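Local coordinates for extracellular solute-binding protein family 5 (Brucella melitensis, PDB 4ONY) that probably serves as the periplasmic substrate-binding component of an ABC transporter, consistent with a role in peptide uptake, at residues Y84-L98 with E180-L192. Numbering follows the deposited sequence.
Sequences YQTLMLRSRDEPFTL and EFPMLIAGSMPVL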
loop_
_atom_site.group_PDB
_atom_site.type_symbol
_atom_site.label_atom_id
_atom_site.label_comp_id
_atom_site.label_asym_id
_atom_site.label_seq_id
_atom_site.Cartn_x
_atom_site.Cartn_y
_atom_site.Cartn_z
ATOM N N TYR A 84 7.012 -5.449 19.070
ATOM C CA TYR A 84 5.846 -4.815 19.609
ATOM C C TYR A 84 4.591 -5.354 18.937
ATOM O O TYR A 84 4.484 -5.335 17.704
ATOM C CB TYR A 84 5.943 -3.323 19.377
ATOM C CG TYR A 84 7.060 -2.662 20.199
ATOM C CD1 TYR A 84 6.954 -2.527 21.572
ATOM C CD2 TYR A 84 8.193 -2.145 19.572
ATOM C CE1 TYR A 84 7.972 -1.935 22.333
ATOM C CE2 TYR A 84 9.194 -1.529 20.309
ATOM C CZ TYR A 84 9.079 -1.424 21.681
ATOM O OH TYR A 84 10.050 -0.801 22.394
ATOM N N GLN A 85 3.626 -5.784 19.751
ATOM C CA GLN A 85 2.393 -6.361 19.246
ATOM C C GLN A 85 1.217 -5.450 19.455
ATOM O O GLN A 85 1.253 -4.511 20.242
ATOM C CB GLN A 85 2.121 -7.671 19.941
ATOM C CG GLN A 85 3.198 -8.701 19.731
ATOM C CD GLN A 85 2.857 -10.033 20.369
ATOM O OE1 GLN A 85 2.575 -10.110 21.546
ATOM N NE2 GLN A 85 2.895 -11.098 19.561
ATOM N N THR A 86 0.173 -5.749 18.710
ATOM C CA THR A 86 -1.095 -5.043 18.778
ATOM C C THR A 86 -2.118 -5.908 19.540
ATOM O O THR A 86 -1.862 -7.094 19.837
ATOM C CB THR A 86 -1.633 -4.819 17.368
ATOM O OG1 THR A 86 -1.699 -6.089 16.714
ATOM C CG2 THR A 86 -0.717 -3.903 16.634
ATOM N N LEU A 87 -3.275 -5.323 19.835
ATOM C CA LEU A 87 -4.292 -6.079 20.534
ATOM C C LEU A 87 -4.803 -7.211 19.671
ATOM O O LEU A 87 -5.103 -8.305 20.165
ATOM C CB LEU A 87 -5.427 -5.168 20.967
ATOM C CG LEU A 87 -4.982 -4.235 22.111
ATOM C CD1 LEU A 87 -5.890 -3.011 22.203
ATOM C CD2 LEU A 87 -4.997 -4.956 23.463
ATOM N N MET A 88 -4.939 -6.944 18.372
ATOM C CA MET A 88 -5.486 -7.956 17.428
ATOM C C MET A 88 -4.636 -7.969 16.179
ATOM O O MET A 88 -3.989 -6.950 15.854
ATOM C CB MET A 88 -6.942 -7.643 17.087
ATOM C CG MET A 88 -7.848 -7.605 18.322
ATOM S SD MET A 88 -9.598 -7.433 17.945
ATOM C CE MET A 88 -9.913 -9.061 17.271
ATOM N N LEU A 89 -4.614 -9.113 15.512
ATOM C CA LEU A 89 -3.721 -9.360 14.393
ATOM C C LEU A 89 -4.469 -9.404 13.069
ATOM O O LEU A 89 -5.443 -10.154 12.913
ATOM C CB LEU A 89 -3.030 -10.711 14.586
ATOM C CG LEU A 89 -2.058 -11.166 13.508
ATOM C CD1 LEU A 89 -0.837 -10.279 13.418
ATOM C CD2 LEU A 89 -1.658 -12.608 13.774
ATOM N N ARG A 90 -3.979 -8.656 12.105
ATOM C CA ARG A 90 -4.606 -8.609 10.803
ATOM C C ARG A 90 -4.391 -9.923 10.015
ATOM O O ARG A 90 -3.249 -10.372 9.866
ATOM C CB ARG A 90 -3.949 -7.448 10.082
ATOM C CG ARG A 90 -4.464 -7.186 8.705
ATOM C CD ARG A 90 -5.507 -6.138 8.785
ATOM N NE ARG A 90 -5.954 -5.760 7.464
ATOM C CZ ARG A 90 -5.781 -4.572 6.924
ATOM N NH1 ARG A 90 -5.139 -3.630 7.564
ATOM N NH2 ARG A 90 -6.271 -4.310 5.728
ATOM N N SER A 91 -5.449 -10.561 9.522
ATOM C CA SER A 91 -5.261 -11.637 8.556
ATOM C C SER A 91 -4.881 -11.072 7.185
ATOM O O SER A 91 -5.540 -10.173 6.675
ATOM C CB SER A 91 -6.511 -12.484 8.356
ATOM O OG SER A 91 -6.359 -13.364 7.230
ATOM N N ARG A 92 -3.918 -11.687 6.529
ATOM C CA ARG A 92 -3.526 -11.235 5.189
ATOM C C ARG A 92 -4.232 -11.981 4.062
ATOM O O ARG A 92 -3.817 -11.900 2.912
ATOM C CB ARG A 92 -2.009 -11.305 5.072
ATOM C CG ARG A 92 -1.295 -10.433 6.108
ATOM C CD ARG A 92 -1.621 -8.950 5.892
ATOM N NE ARG A 92 -1.115 -8.086 6.966
ATOM C CZ ARG A 92 -1.274 -6.767 7.039
ATOM N NH1 ARG A 92 -1.981 -6.096 6.141
ATOM N NH2 ARG A 92 -0.725 -6.101 8.030
ATOM N N ASP A 93 -5.309 -12.712 4.405
ATOM C CA ASP A 93 -6.140 -13.357 3.426
ATOM C C ASP A 93 -7.516 -12.750 3.327
ATOM O O ASP A 93 -8.372 -13.326 2.664
ATOM C CB ASP A 93 -6.278 -14.854 3.750
ATOM C CG ASP A 93 -6.707 -15.687 2.555
ATOM O OD1 ASP A 93 -6.370 -15.377 1.414
ATOM O OD2 ASP A 93 -7.369 -16.719 2.768
ATOM N N GLU A 94 -7.761 -11.645 3.998
ATOM C CA GLU A 94 -9.050 -10.955 3.952
ATOM C C GLU A 94 -8.839 -9.462 3.728
ATOM O O GLU A 94 -7.792 -8.961 4.041
ATOM C CB GLU A 94 -9.837 -11.152 5.273
ATOM C CG GLU A 94 -10.087 -12.609 5.593
ATOM C CD GLU A 94 -10.869 -12.814 6.891
ATOM O OE1 GLU A 94 -11.982 -12.210 6.998
ATOM O OE2 GLU A 94 -10.348 -13.597 7.756
ATOM N N PRO A 95 -9.849 -8.756 3.195
ATOM C CA PRO A 95 -9.668 -7.327 2.986
ATOM C C PRO A 95 -9.270 -6.526 4.255
ATOM O O PRO A 95 -8.276 -5.784 4.223
ATOM C CB PRO A 95 -11.035 -6.871 2.463
ATOM C CG PRO A 95 -11.596 -8.101 1.773
ATOM C CD PRO A 95 -11.144 -9.238 2.667
ATOM N N PHE A 96 -10.024 -6.693 5.335
ATOM C CA PHE A 96 -9.741 -5.979 6.572
ATOM C C PHE A 96 -10.449 -6.665 7.750
ATOM O O PHE A 96 -11.492 -6.197 8.242
ATOM C CB PHE A 96 -10.199 -4.518 6.442
ATOM C CG PHE A 96 -9.590 -3.559 7.453
ATOM C CD1 PHE A 96 -8.765 -3.990 8.516
ATOM C CD2 PHE A 96 -9.818 -2.184 7.326
ATOM C CE1 PHE A 96 -8.219 -3.046 9.419
ATOM C CE2 PHE A 96 -9.265 -1.273 8.218
ATOM C CZ PHE A 96 -8.458 -1.701 9.241
ATOM N N THR A 97 -9.845 -7.758 8.207
ATOM C CA THR A 97 -10.303 -8.498 9.378
ATOM C C THR A 97 -9.130 -8.750 10.336
ATOM O O THR A 97 -8.046 -9.148 9.915
ATOM C CB THR A 97 -10.911 -9.830 8.991
ATOM O OG1 THR A 97 -12.002 -9.619 8.074
ATOM C CG2 THR A 97 -11.450 -10.577 10.257
ATOM N N LEU A 98 -9.389 -8.508 11.612
ATOM C CA LEU A 98 -8.459 -8.754 12.715
ATOM C C LEU A 98 -8.903 -9.929 13.569
ATOM O O LEU A 98 -10.106 -10.103 13.801
ATOM C CB LEU A 98 -8.427 -7.521 13.598
ATOM C CG LEU A 98 -8.159 -6.161 12.899
ATOM C CD1 LEU A 98 -8.261 -5.022 13.886
ATOM C CD2 LEU A 98 -6.776 -6.173 12.279
ATOM N N GLU A 180 -14.174 3.306 11.092
ATOM C CA GLU A 180 -12.838 2.704 11.004
ATOM C C GLU A 180 -12.010 2.832 12.299
ATOM O O GLU A 180 -11.180 1.987 12.565
ATOM C CB GLU A 180 -12.038 3.351 9.866
ATOM C CG GLU A 180 -10.699 2.680 9.564
ATOM C CD GLU A 180 -9.640 3.642 9.015
ATOM O OE1 GLU A 180 -9.649 4.840 9.343
ATOM O OE2 GLU A 180 -8.755 3.166 8.300
ATOM N N PHE A 181 -12.263 3.847 13.128
ATOM C CA PHE A 181 -11.376 4.128 14.259
ATOM C C PHE A 181 -11.123 2.963 15.227
ATOM O O PHE A 181 -9.980 2.729 15.639
ATOM C CB PHE A 181 -11.826 5.358 15.066
ATOM C CG PHE A 181 -10.749 5.871 15.990
ATOM C CD1 PHE A 181 -9.573 6.344 15.468
ATOM C CD2 PHE A 181 -10.877 5.767 17.354
ATOM C CE1 PHE A 181 -8.565 6.805 16.289
ATOM C CE2 PHE A 181 -9.867 6.209 18.201
ATOM C CZ PHE A 181 -8.707 6.740 17.657
ATOM N N PRO A 182 -12.158 2.202 15.594
ATOM C CA PRO A 182 -11.856 1.079 16.466
ATOM C C PRO A 182 -10.914 0.079 15.850
ATOM O O PRO A 182 -10.164 -0.546 16.584
ATOM C CB PRO A 182 -13.222 0.432 16.718
ATOM C CG PRO A 182 -14.203 1.514 16.448
ATOM C CD PRO A 182 -13.595 2.361 15.375
ATOM N N MET A 183 -10.942 -0.075 14.523
ATOM C CA MET A 183 -9.951 -0.896 13.844
ATOM C C MET A 183 -8.512 -0.440 14.139
ATOM O O MET A 183 -7.590 -1.261 14.165
ATOM C CB MET A 183 -10.137 -0.920 12.315
ATOM C CG MET A 183 -11.554 -1.225 11.821
ATOM S SD MET A 183 -12.181 -2.833 12.310
ATOM C CE MET A 183 -11.088 -3.906 11.386
ATOM N N LEU A 184 -8.309 0.867 14.305
ATOM C CA LEU A 184 -6.968 1.429 14.461
ATOM C C LEU A 184 -6.482 1.216 15.898
ATOM O O LEU A 184 -5.302 0.979 16.138
ATOM C CB LEU A 184 -6.978 2.913 14.109
ATOM C CG LEU A 184 -7.473 3.276 12.708
ATOM C CD1 LEU A 184 -7.375 4.770 12.426
ATOM C CD2 LEU A 184 -6.626 2.529 11.675
ATOM N N ILE A 185 -7.419 1.265 16.857
ATOM C CA ILE A 185 -7.116 0.945 18.245
ATOM C C ILE A 185 -6.675 -0.537 18.335
ATOM O O ILE A 185 -5.645 -0.880 18.965
ATOM C CB ILE A 185 -8.336 1.213 19.170
ATOM C CG1 ILE A 185 -8.722 2.685 19.186
ATOM C CG2 ILE A 185 -8.053 0.737 20.583
ATOM C CD1 ILE A 185 -7.690 3.629 19.776
ATOM N N ALA A 186 -7.434 -1.395 17.658
ATOM C CA ALA A 186 -7.219 -2.852 17.717
ATOM C C ALA A 186 -5.962 -3.312 16.987
ATOM O O ALA A 186 -5.202 -4.156 17.505
ATOM C CB ALA A 186 -8.453 -3.594 17.188
ATOM N N GLY A 187 -5.699 -2.716 15.828
ATOM C CA GLY A 187 -4.601 -3.161 14.950
ATOM C C GLY A 187 -3.532 -2.160 14.556
ATOM O O GLY A 187 -2.605 -2.540 13.857
ATOM N N SER A 188 -3.645 -0.895 14.951
ATOM C CA SER A 188 -2.630 0.093 14.568
ATOM C C SER A 188 -2.095 0.870 15.755
ATOM O O SER A 188 -1.735 2.043 15.633
ATOM C CB SER A 188 -3.158 1.086 13.505
ATOM O OG SER A 188 -3.740 0.366 12.423
ATOM N N MET A 189 -2.043 0.214 16.902
ATOM C CA MET A 189 -1.357 0.750 18.052
ATOM C C MET A 189 -0.643 -0.408 18.739
ATOM O O MET A 189 -1.182 -1.496 18.831
ATOM C CB MET A 189 -2.333 1.388 19.051
ATOM C CG MET A 189 -2.885 2.744 18.641
ATOM S SD MET A 189 -1.565 3.987 18.575
ATOM C CE MET A 189 -1.758 4.737 20.182
ATOM N N PRO A 190 0.553 -0.166 19.246
ATOM C CA PRO A 190 1.207 -1.187 20.057
ATOM C C PRO A 190 0.646 -1.285 21.448
ATOM O O PRO A 190 -0.232 -0.481 21.833
ATOM C CB PRO A 190 2.634 -0.676 20.110
ATOM C CG PRO A 190 2.447 0.814 20.190
ATOM C CD PRO A 190 1.326 1.082 19.218
ATOM N N VAL A 191 1.122 -2.290 22.191
ATOM C CA VAL A 191 1.089 -2.248 23.621
ATOM C C VAL A 191 2.545 -2.221 24.089
ATOM O O VAL A 191 3.359 -3.054 23.682
ATOM C CB VAL A 191 0.292 -3.436 24.231
ATOM C CG1 VAL A 191 0.204 -3.289 25.744
ATOM C CG2 VAL A 191 -1.102 -3.484 23.656
ATOM N N LEU A 192 2.829 -1.261 24.973
ATOM C CA LEU A 192 4.142 -0.963 25.535
ATOM C C LEU A 192 4.239 -1.377 27.016
ATOM O O LEU A 192 3.249 -1.320 27.749
ATOM C CB LEU A 192 4.416 0.543 25.475
ATOM C CG LEU A 192 4.321 1.176 24.093
ATOM C CD1 LEU A 192 4.663 2.654 24.106
ATOM C CD2 LEU A 192 5.241 0.467 23.083
HETATM O O HOH W 1 4.110 -5.505 22.624
HETATM O O HOH W 2 -3.593 -2.475 19.713
#
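Met183, Ala186 and Phe96 form the heart of a helix-on-sheet packing in which the short helix 181-187 lies against the antiparallel hairpin of strands 88-90 and 97-108, within a solute-binding protein of family 5. The Met183 chain is folded back by two successive bends (chi2 -61°, chi3 -67°), which sets its methyl CE over one face of the Phe96 ring, 3.9 Å from the centroid, as a CH-pi contact. The sulfur stands farther above the same ring, a longer Met-aromatic approach. Across the other face of this phenyl lies the guanidinium of Arg90, whose NH2 donates to Pro95 O, near the guanidinium's own plane; the ring is thus sandwiched between thioether and cation.

One turn on, Ala186 presents its methyl to two side chains of the hairpin: CB is 3.6 Å from Leu98 CD1 and 4.1 Å from Met88 SD. Phe117 of strand 114-119 also touches this alanine. Near the C-terminal end of the helix, Ala186 O accepts from Met88 N at 2.9 Å, the donor tilted out of the carbonyl plane.

Beyond the helix the chain runs alongside residues 84-87. Leu87 CD2 meets Val191 CG2, the two side chains crossing at about a right angle, while Leu192 CD2 approaches Tyr84 CE1 at 3.7 Å. One water links Gln85 N to Val191 O; another accepts from Leu87 N. The direct backbone bond here, from Val191 N to Gln85 O, is 3.0 Å long and nearly collinear with the carbonyl, at a C=O...N angle of 176°.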